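Long-range contact in peptide ABC transporter, peptide-binding protein (PDB 2D5W), which binds oligopeptides, here a pentapeptide, and probably delivers them to an ABC transporter for uptake across the membrane: residues 302-310 against 538-547. Sequence-based numbering, arbitrary orientation.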
# COMPACT_ATOMS: atom_id res chain seq x y z
N ILE A 302 4.70 6.38 -5.64
CA ILE A 302 5.25 6.17 -4.31
C ILE A 302 5.44 7.54 -3.70
O ILE A 302 6.35 8.29 -4.07
CB ILE A 302 6.59 5.42 -4.41
CG1 ILE A 302 6.42 4.18 -5.29
CG2 ILE A 302 7.06 5.02 -3.01
CD1 ILE A 302 7.72 3.62 -5.82
N TRP A 303 4.60 7.86 -2.73
CA TRP A 303 4.60 9.18 -2.12
C TRP A 303 5.10 9.23 -0.68
O TRP A 303 4.38 8.85 0.25
CB TRP A 303 3.18 9.75 -2.23
CG TRP A 303 2.97 11.10 -1.62
CD1 TRP A 303 3.61 12.26 -1.94
CD2 TRP A 303 2.01 11.43 -0.61
NE1 TRP A 303 3.12 13.30 -1.19
CE2 TRP A 303 2.13 12.82 -0.37
CE3 TRP A 303 1.06 10.69 0.11
CZ2 TRP A 303 1.34 13.48 0.57
CZ3 TRP A 303 0.28 11.35 1.04
CH2 TRP A 303 0.42 12.73 1.26
N GLU A 304 6.33 9.69 -0.51
CA GLU A 304 6.93 9.83 0.82
C GLU A 304 6.28 11.08 1.42
O GLU A 304 6.26 12.15 0.80
CB GLU A 304 8.44 10.01 0.72
CG GLU A 304 9.16 9.98 2.07
CD GLU A 304 9.26 8.59 2.69
OE1 GLU A 304 9.67 8.50 3.87
OE2 GLU A 304 8.96 7.59 2.01
N HIS A 305 5.76 10.94 2.63
CA HIS A 305 5.04 12.04 3.26
C HIS A 305 5.05 11.89 4.77
O HIS A 305 5.53 10.89 5.31
CB HIS A 305 3.59 12.00 2.79
CG HIS A 305 2.86 10.79 3.29
ND1 HIS A 305 3.09 9.53 2.80
CD2 HIS A 305 2.00 10.64 4.33
CE1 HIS A 305 2.41 8.65 3.52
NE2 HIS A 305 1.74 9.30 4.45
N ILE A 306 4.50 12.89 5.46
CA ILE A 306 4.39 12.85 6.90
C ILE A 306 2.93 13.07 7.29
O ILE A 306 2.38 14.15 7.06
CB ILE A 306 5.25 13.94 7.58
CG1 ILE A 306 6.71 13.82 7.11
CG2 ILE A 306 5.18 13.79 9.10
CD1 ILE A 306 7.66 14.81 7.77
N ASP A 307 2.30 12.04 7.83
CA ASP A 307 0.93 12.19 8.28
C ASP A 307 0.95 12.93 9.61
O ASP A 307 1.94 12.90 10.35
CB ASP A 307 0.26 10.82 8.41
CG ASP A 307 -0.31 10.34 7.10
OD1 ASP A 307 0.13 9.28 6.61
OD2 ASP A 307 -1.18 11.04 6.54
N ILE A 308 -0.16 13.60 9.89
CA ILE A 308 -0.31 14.42 11.09
C ILE A 308 -1.60 14.05 11.80
O ILE A 308 -2.67 14.06 11.19
CB ILE A 308 -0.40 15.91 10.71
CG1 ILE A 308 0.83 16.33 9.89
CG2 ILE A 308 -0.56 16.76 11.96
CD1 ILE A 308 2.13 16.32 10.66
N ASN A 309 -1.51 13.72 13.08
CA ASN A 309 -2.71 13.39 13.84
C ASN A 309 -3.50 14.68 14.06
O ASN A 309 -2.99 15.62 14.68
CB ASN A 309 -2.33 12.79 15.20
CG ASN A 309 -3.53 12.28 15.96
OD1 ASN A 309 -4.64 12.80 15.80
ND2 ASN A 309 -3.33 11.28 16.81
N LYS A 310 -4.72 14.74 13.55
CA LYS A 310 -5.55 15.93 13.69
C LYS A 310 -6.81 15.65 14.51
O LYS A 310 -7.76 16.43 14.49
CB LYS A 310 -5.93 16.46 12.31
CG LYS A 310 -4.73 16.88 11.47
CD LYS A 310 -5.13 17.23 10.03
CE LYS A 310 -5.63 16.01 9.27
NZ LYS A 310 -4.58 14.96 9.11
N TRP A 538 -6.42 20.65 -1.10
CA TRP A 538 -5.55 19.80 -0.30
C TRP A 538 -4.26 20.54 0.06
O TRP A 538 -3.82 20.53 1.21
CB TRP A 538 -5.22 18.53 -1.09
CG TRP A 538 -4.44 17.48 -0.33
CD1 TRP A 538 -4.95 16.39 0.31
CD2 TRP A 538 -3.02 17.44 -0.14
NE1 TRP A 538 -3.93 15.66 0.89
CE2 TRP A 538 -2.74 16.29 0.62
CE3 TRP A 538 -1.96 18.26 -0.55
CZ2 TRP A 538 -1.44 15.94 1.00
CZ3 TRP A 538 -0.67 17.91 -0.18
CH2 TRP A 538 -0.42 16.76 0.59
N ALA A 539 -3.65 21.19 -0.93
CA ALA A 539 -2.40 21.91 -0.71
C ALA A 539 -2.54 23.10 0.24
O ALA A 539 -1.61 23.43 0.97
CB ALA A 539 -1.81 22.36 -2.04
N GLU A 540 -3.70 23.74 0.23
CA GLU A 540 -3.90 24.87 1.13
C GLU A 540 -4.02 24.41 2.57
O GLU A 540 -3.54 25.07 3.49
CB GLU A 540 -5.16 25.66 0.74
CG GLU A 540 -5.57 26.71 1.78
CD GLU A 540 -4.47 27.72 2.08
OE1 GLU A 540 -4.52 28.36 3.15
OE2 GLU A 540 -3.55 27.89 1.25
N GLU A 541 -4.65 23.25 2.77
CA GLU A 541 -4.89 22.71 4.10
C GLU A 541 -3.80 21.79 4.67
O GLU A 541 -3.70 21.62 5.88
CB GLU A 541 -6.22 21.96 4.10
CG GLU A 541 -7.39 22.80 3.60
CD GLU A 541 -8.21 23.39 4.72
OE1 GLU A 541 -7.63 24.03 5.62
OE2 GLU A 541 -9.45 23.20 4.71
N LEU A 542 -3.00 21.19 3.79
CA LEU A 542 -1.92 20.29 4.20
C LEU A 542 -2.32 19.26 5.26
O LEU A 542 -1.75 19.22 6.36
CB LEU A 542 -0.71 21.08 4.71
CG LEU A 542 0.05 21.94 3.69
CD1 LEU A 542 1.15 22.68 4.42
CD2 LEU A 542 0.62 21.07 2.58
N PRO A 543 -3.32 18.40 4.96
CA PRO A 543 -3.72 17.40 5.95
C PRO A 543 -2.56 16.46 6.27
O PRO A 543 -2.51 15.85 7.34
CB PRO A 543 -4.90 16.69 5.27
CG PRO A 543 -4.64 16.90 3.81
CD PRO A 543 -4.14 18.32 3.74
N ALA A 544 -1.62 16.35 5.33
CA ALA A 544 -0.41 15.56 5.50
C ALA A 544 0.67 16.42 4.84
O ALA A 544 0.36 17.27 4.01
CB ALA A 544 -0.52 14.21 4.80
N LEU A 545 1.93 16.20 5.21
CA LEU A 545 3.01 16.98 4.63
C LEU A 545 3.67 16.18 3.52
O LEU A 545 4.25 15.12 3.77
CB LEU A 545 4.05 17.33 5.71
CG LEU A 545 3.49 17.94 7.00
CD1 LEU A 545 4.64 18.30 7.93
CD2 LEU A 545 2.67 19.18 6.68
N PRO A 546 3.58 16.67 2.28
CA PRO A 546 4.20 15.93 1.17
C PRO A 546 5.71 16.13 1.20
O PRO A 546 6.18 17.24 1.43
CB PRO A 546 3.55 16.56 -0.06
CG PRO A 546 3.40 18.01 0.36
CD PRO A 546 2.93 17.91 1.81
N LEU A 547 6.47 15.06 0.99
CA LEU A 547 7.92 15.18 0.99
C LEU A 547 8.50 15.03 -0.42
O LEU A 547 8.97 16.00 -1.00
CB LEU A 547 8.56 14.17 1.95
CG LEU A 547 8.23 14.38 3.44
CD1 LEU A 547 9.02 13.39 4.28
CD2 LEU A 547 8.56 15.81 3.86
O HOH W 1 -2.25 13.15 7.97
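An antiparallel strand pair in the mixed sheet of this periplasmic-binding-protein fold joins Ile306 to Leu545. Strand 302-308 lies between strand 544-557 and strand 463-469. Ile306 and Leu545 form a hydrogen-bonded pair: Ile306 N donates to Leu545 O at 2.8 Å, and Leu545 N returns a nearly straight bond (175°) to Ile306 O. Two residues further along, past the non-hydrogen-bonded pair of His305 and Pro546, Leu547 N donates to Glu304 O. On the face that carries Ile306 and Leu545, Leu547 crosses Ile306, with its CD1 3.7 Å from Ile306 CG1. Ile331 of helix 325-333 also packs on Leu545 there.

The other face carries His305, Pro546 and Ala544. Trp303 has CG trans to its backbone N (chi1 179°), and its indole reaches over to strand 544-547. Pro546 CB meets the indole at its edge, 3.5 Å from Trp303 NE1. Trp303 CH2 approaches Trp538 CZ2 to 3.7 Å near the C-terminal end of helix 524-541, with the six-membered rings inclined at 65°. His305 CB sits over one face of the Trp303 indole. Both imidazole nitrogens of His305 are bonded: ND1 donates to Trp303 O, and NE2 to Asp307 OD1 from above the carboxylate plane.

Lys310 bends at its last two torsions and brings NZ to Ile308 O and to Pro543 O, the latter at 2.9 Å. One water accepts from Ile308 N and lies 2.8 Å from both Asp307 OD2 and Pro543 O, spanning the segments.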